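Local coordinates for 70 kDa protein (Xanthomonas sp., PDB 4B2N) that cleaves rubber oxidatively as a processive dioxygenase that carries two covalently bound heme c groups, at residues A[434-438]-A[439-443]; A[450-453]-A[454-457]. All blocks are in the same frame, centred on the assembly; numbering follows the deposited sequence.

Interaction 1 (A[434-438]-A[439-443]); sequences RLMAD and ERQRR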
loop_
_atom_site.group_PDB
_atom_site.type_symbol
_atom_site.label_atom_id
_atom_site.label_comp_id
_atom_site.label_asym_id
_atom_site.label_seq_id
_atom_site.Cartn_x
_atom_site.Cartn_y
_atom_site.Cartn_z
ATOM N N ARG A 434 -8.786 11.174 7.199
ATOM C CA ARG A 434 -8.794 12.619 6.941
ATOM C C ARG A 434 -7.913 13.098 5.777
ATOM O O ARG A 434 -7.899 14.287 5.432
ATOM C CB ARG A 434 -8.368 13.378 8.220
ATOM C CG ARG A 434 -8.829 12.708 9.524
ATOM C CD ARG A 434 -10.258 13.048 9.857
ATOM N NE ARG A 434 -10.830 12.443 11.082
ATOM C CZ ARG A 434 -10.347 12.522 12.329
ATOM N NH1 ARG A 434 -9.175 13.090 12.604
ATOM N NH2 ARG A 434 -11.031 11.953 13.322
ATOM N N LEU A 435 -7.139 12.202 5.192
ATOM C CA LEU A 435 -6.268 12.611 4.118
ATOM C C LEU A 435 -6.975 13.509 3.069
ATOM O O LEU A 435 -6.479 14.597 2.738
ATOM C CB LEU A 435 -5.643 11.390 3.442
ATOM C CG LEU A 435 -4.886 11.649 2.137
ATOM C CD1 LEU A 435 -3.474 12.119 2.396
ATOM C CD2 LEU A 435 -4.928 10.388 1.291
ATOM N N MET A 436 -8.089 13.072 2.505
ATOM C CA MET A 436 -8.622 13.995 1.496
ATOM C C MET A 436 -10.033 14.439 1.922
ATOM O O MET A 436 -10.928 14.576 1.096
ATOM C CB MET A 436 -8.613 13.309 0.141
ATOM C CG MET A 436 -7.212 13.244 -0.480
ATOM S SD MET A 436 -6.820 14.643 -1.508
ATOM C CE MET A 436 -7.752 14.344 -3.020
ATOM N N ALA A 437 -10.209 14.611 3.234
ATOM C CA ALA A 437 -11.472 15.035 3.768
ATOM C C ALA A 437 -11.952 16.414 3.227
ATOM O O ALA A 437 -13.167 16.624 3.088
ATOM C CB ALA A 437 -11.430 15.037 5.316
ATOM N N ASP A 438 -11.028 17.304 2.915
ATOM C CA ASP A 438 -11.338 18.683 2.462
ATOM C C ASP A 438 -11.800 18.718 0.993
ATOM O O ASP A 438 -11.041 18.279 0.085
ATOM C CB ASP A 438 -10.073 19.533 2.617
ATOM C CG ASP A 438 -10.334 21.014 2.530
ATOM O OD1 ASP A 438 -10.961 21.525 1.569
ATOM O OD2 ASP A 438 -9.835 21.705 3.443
ATOM N N GLU A 439 -12.995 19.284 0.751
ATOM C CA GLU A 439 -13.569 19.405 -0.588
ATOM C C GLU A 439 -12.590 20.051 -1.544
ATOM O O GLU A 439 -12.569 19.715 -2.744
ATOM C CB GLU A 439 -14.892 20.201 -0.536
ATOM C CG GLU A 439 -15.560 20.493 -1.882
ATOM C CD GLU A 439 -16.254 19.258 -2.486
ATOM O OE1 GLU A 439 -16.282 18.189 -1.831
ATOM O OE2 GLU A 439 -16.770 19.316 -3.634
ATOM N N ARG A 440 -11.784 20.993 -1.032
ATOM C CA ARG A 440 -10.849 21.747 -1.902
ATOM C C ARG A 440 -9.836 20.805 -2.525
ATOM O O ARG A 440 -9.494 20.931 -3.689
ATOM C CB ARG A 440 -10.083 22.824 -1.123
ATOM C CG ARG A 440 -10.974 24.017 -0.734
ATOM C CD ARG A 440 -10.251 24.950 0.208
ATOM N NE ARG A 440 -9.889 24.306 1.466
ATOM C CZ ARG A 440 -9.168 24.887 2.432
ATOM N NH1 ARG A 440 -8.696 26.132 2.276
ATOM N NH2 ARG A 440 -8.863 24.199 3.516
ATOM N N GLN A 441 -9.321 19.900 -1.700
ATOM C CA GLN A 441 -8.379 18.905 -2.156
ATOM C C GLN A 441 -8.987 17.931 -3.197
ATOM O O GLN A 441 -8.364 17.628 -4.256
ATOM C CB GLN A 441 -7.876 18.144 -0.937
ATOM C CG GLN A 441 -6.973 18.974 0.001
ATOM C CD GLN A 441 -6.596 18.123 1.203
ATOM O OE1 GLN A 441 -7.477 17.685 1.945
ATOM N NE2 GLN A 441 -5.321 17.806 1.354
ATOM N N ARG A 442 -10.176 17.414 -2.898
ATOM C CA ARG A 442 -10.841 16.496 -3.808
ATOM C C ARG A 442 -11.168 17.187 -5.125
ATOM O O ARG A 442 -11.037 16.600 -6.188
ATOM C CB ARG A 442 -12.079 15.846 -3.152
ATOM C CG ARG A 442 -11.674 14.888 -2.049
ATOM C CD ARG A 442 -12.851 14.110 -1.475
ATOM N NE ARG A 442 -13.998 14.972 -1.217
ATOM C CZ ARG A 442 -14.201 15.627 -0.090
ATOM N NH1 ARG A 442 -13.339 15.536 0.890
ATOM N NH2 ARG A 442 -15.264 16.398 0.048
ATOM N N ARG A 443 -11.531 18.462 -5.064
ATOM C CA ARG A 443 -11.876 19.143 -6.303
ATOM C C ARG A 443 -10.636 19.352 -7.201
ATOM O O ARG A 443 -10.805 19.294 -8.426
ATOM C CB ARG A 443 -12.523 20.491 -6.051
ATOM C CG ARG A 443 -13.988 20.372 -5.699
ATOM C CD ARG A 443 -14.585 21.784 -5.550
ATOM N NE ARG A 443 -16.001 21.612 -5.223
ATOM C CZ ARG A 443 -16.999 22.362 -5.719
ATOM N NH1 ARG A 443 -16.759 23.360 -6.582
ATOM N NH2 ARG A 443 -18.284 22.058 -5.395
#
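The guanidinium of Arg-440 turns its edge to the carboxylate of Asp-438 in a side-on salt bridge, the two planes 27° from each other. NE and NH2 come to the syn sides of OD1 and OD2, tilted a little over 20° out of the carboxylate plane, and NH2 lies 2.7 Å from OD2 of Asp-438. Around the second flat group, the guanidinium of Arg-442, CA of Glu-439 lies over one face near its rim, Asp-438 O also lies over a face, and carbonyls of the preceding turn stand at the edge. In the conformer given, one of two deposited, NH1 of Arg-442 donates to Met-436 O at 2.6 Å, in the carbonyl plane on a lone pair; its approach to Ala-437 O is doubtfully short. Arginine suits this place because its long chain can probably reach back to a carbonyl of the turn.

Asp-438 is the N-cap of helix 439-446. Its CG stands anti to the backbone N (chi1 -165°), which carries OD1 round to Arg-440 N at 2.8 Å, on the anti lone pair; OD1 thus serves both the helix start and the salt bridge. Its own carbonyl O begins the helical pattern by accepting from Arg-442 N at 3.2 Å. The bent chain of Met-436 brings SD to 3.7 Å from the aliphatic CB of Gln-441; Met-436 also packs on Ile-255 and Trp-495.

Glu-439 links two arginines: OE2 accepts from Arg-443 NE at 2.9 Å, and OE1 forms a weak bond with Arg-442 NH2 in the conformer given. Arg-443 NH1 bonds to Tyr-480 O, with a cation-pi contact to the ring. Acidic residues at the partly positive end of the helix dipole probably stabilise the helix start; the arginines would offset their charge, and among them Arg-442 alone reaches back to the turn 434-437.

Interaction 2 (A[450-453]-A[454-457]); sequences WAYN and NLSP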
loop_
_atom_site.group_PDB
_atom_site.type_symbol
_atom_site.label_atom_id
_atom_site.label_comp_id
_atom_site.label_asym_id
_atom_site.label_seq_id
_atom_site.Cartn_x
_atom_site.Cartn_y
_atom_site.Cartn_z
ATOM N N TRP A 450 -5.390 13.341 -12.767
ATOM C CA TRP A 450 -5.560 12.297 -11.773
ATOM C C TRP A 450 -6.924 11.665 -11.854
ATOM O O TRP A 450 -7.048 10.429 -11.714
ATOM C CB TRP A 450 -5.284 12.886 -10.387
ATOM C CG TRP A 450 -3.865 13.337 -10.325
ATOM C CD1 TRP A 450 -3.369 14.620 -10.538
ATOM C CD2 TRP A 450 -2.683 12.480 -10.099
ATOM N NE1 TRP A 450 -1.997 14.596 -10.483
ATOM C CE2 TRP A 450 -1.535 13.334 -10.223
ATOM C CE3 TRP A 450 -2.509 11.133 -9.772
ATOM C CZ2 TRP A 450 -0.230 12.850 -9.988
ATOM C CZ3 TRP A 450 -1.248 10.650 -9.548
ATOM C CH2 TRP A 450 -0.112 11.488 -9.686
ATOM N N ALA A 451 -7.946 12.495 -12.140
ATOM C CA ALA A 451 -9.316 11.963 -12.207
ATOM C C ALA A 451 -9.634 11.546 -13.649
ATOM O O ALA A 451 -10.781 11.332 -13.935
ATOM C CB ALA A 451 -10.384 12.986 -11.660
ATOM N N TYR A 452 -8.625 11.426 -14.523
ATOM C CA TYR A 452 -8.866 11.112 -15.952
ATOM C C TYR A 452 -9.860 12.102 -16.593
ATOM O O TYR A 452 -10.915 11.685 -17.184
ATOM C CB TYR A 452 -9.468 9.695 -16.123
ATOM C CG TYR A 452 -8.593 8.527 -15.823
ATOM C CD1 TYR A 452 -8.194 8.227 -14.503
ATOM C CD2 TYR A 452 -8.175 7.687 -16.855
ATOM C CE1 TYR A 452 -7.438 7.085 -14.218
ATOM C CE2 TYR A 452 -7.422 6.512 -16.589
ATOM C CZ TYR A 452 -7.063 6.241 -15.279
ATOM O OH TYR A 452 -6.299 5.143 -15.053
ATOM N N ASN A 453 -9.634 13.377 -16.355
ATOM C CA ASN A 453 -10.467 14.421 -16.953
ATOM C C ASN A 453 -10.299 14.451 -18.459
ATOM O O ASN A 453 -11.033 15.116 -19.121
ATOM C CB ASN A 453 -10.330 15.818 -16.264
ATOM C CG ASN A 453 -9.139 16.644 -16.757
ATOM O OD1 ASN A 453 -8.113 16.087 -17.197
ATOM N ND2 ASN A 453 -9.238 17.976 -16.635
ATOM N N ASN A 454 -9.373 13.682 -19.007
ATOM C CA ASN A 454 -9.341 13.558 -20.468
ATOM C C ASN A 454 -10.575 12.810 -21.007
ATOM O O ASN A 454 -10.834 12.857 -22.215
ATOM C CB ASN A 454 -8.054 12.910 -20.950
ATOM C CG ASN A 454 -7.901 11.484 -20.452
ATOM O OD1 ASN A 454 -7.576 10.585 -21.241
ATOM N ND2 ASN A 454 -8.135 11.261 -19.154
ATOM N N LEU A 455 -11.348 12.165 -20.134
ATOM C CA LEU A 455 -12.566 11.496 -20.534
ATOM C C LEU A 455 -13.811 12.411 -20.484
ATOM O O LEU A 455 -14.950 11.962 -20.738
ATOM C CB LEU A 455 -12.811 10.263 -19.650
ATOM C CG LEU A 455 -11.610 9.352 -19.531
ATOM C CD1 LEU A 455 -12.018 8.197 -18.640
ATOM C CD2 LEU A 455 -11.161 8.861 -20.926
ATOM N N SER A 456 -13.607 13.664 -20.099
ATOM C CA SER A 456 -14.701 14.635 -20.125
ATOM C C SER A 456 -15.099 14.943 -21.553
ATOM O O SER A 456 -14.227 14.975 -22.415
ATOM C CB SER A 456 -14.197 15.957 -19.549
ATOM O OG SER A 456 -15.213 16.947 -19.658
ATOM N N PRO A 457 -16.402 15.151 -21.810
ATOM C CA PRO A 457 -16.694 15.511 -23.202
ATOM C C PRO A 457 -16.155 16.906 -23.569
ATOM O O PRO A 457 -15.977 17.206 -24.763
ATOM C CB PRO A 457 -18.214 15.454 -23.300
ATOM C CG PRO A 457 -18.692 15.493 -21.867
ATOM C CD PRO A 457 -17.598 14.904 -20.999
#
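Leu-455 lays its CD1 branch beside CB of Tyr-452, 3.9 Å away, forming the apolar contact of this tight turn. With CG of Leu-455 anti to its carbonyl carbon, the branched end folds back over the start of the turn, and both CB and CG also pass close to Tyr-452 O. Asn-454 joins in: chi1 of 63° folds its amide back, so that ND2 lies against the backbone of Tyr-452, 3.2 Å from Tyr-452 C, without a hydrogen bond to Tyr-452 O.

The backbone makes a short 3-10 turn. Leu-455 N donates to Tyr-452 O at 3.0 Å, and Ser-456 N to Asn-453 O at 3.1 Å. Tyr-452 has positive phi and psi (54°/47°), a left-handed backbone conformation at the entry to the 3-10 residues.

The polar ends work elsewhere: Tyr-452 OH bonds to Val-311 N and its ring stacks on His-312, Asn-453 ND2 reaches Pro-489 O, and Ser-456 OG accepts from Ser-458 N. A long aromatic side chain with a terminal hydroxyl thus suits position 452, spanning from the turn to its distant partner, while Asn-453 and Ser-456 offer short polar groups to nearby backbone atoms, and Leu-455 an apolar branch to Tyr-452. The turn is buried in the connection between helices 439-446 and 467-481, with Tyr-452 directed to the start of helix 312-319 and Leu-455 backbone-bonded to Val-78.

Interactions 1 and 2 come in series along one run of chain, and helix 439-446 lies between them: its first turn belongs to interaction 1, which caps its amino end, and interaction 2 follows it as a 3-10 turn in the connection leading to helix 467-481. Their centres are 18 Å apart and their nearest atoms about 7 Å, so they do not touch, though both lie on the same side of the chain's centre. Interaction 1 is the nearer to a heme, with the Leu-435 side chain about 6 Å from a bound heme c, against about 11 Å for Tyr-452. From the first to the second, the chain passes from about 20 to about 25 Å from the chain's centre and away from the heme.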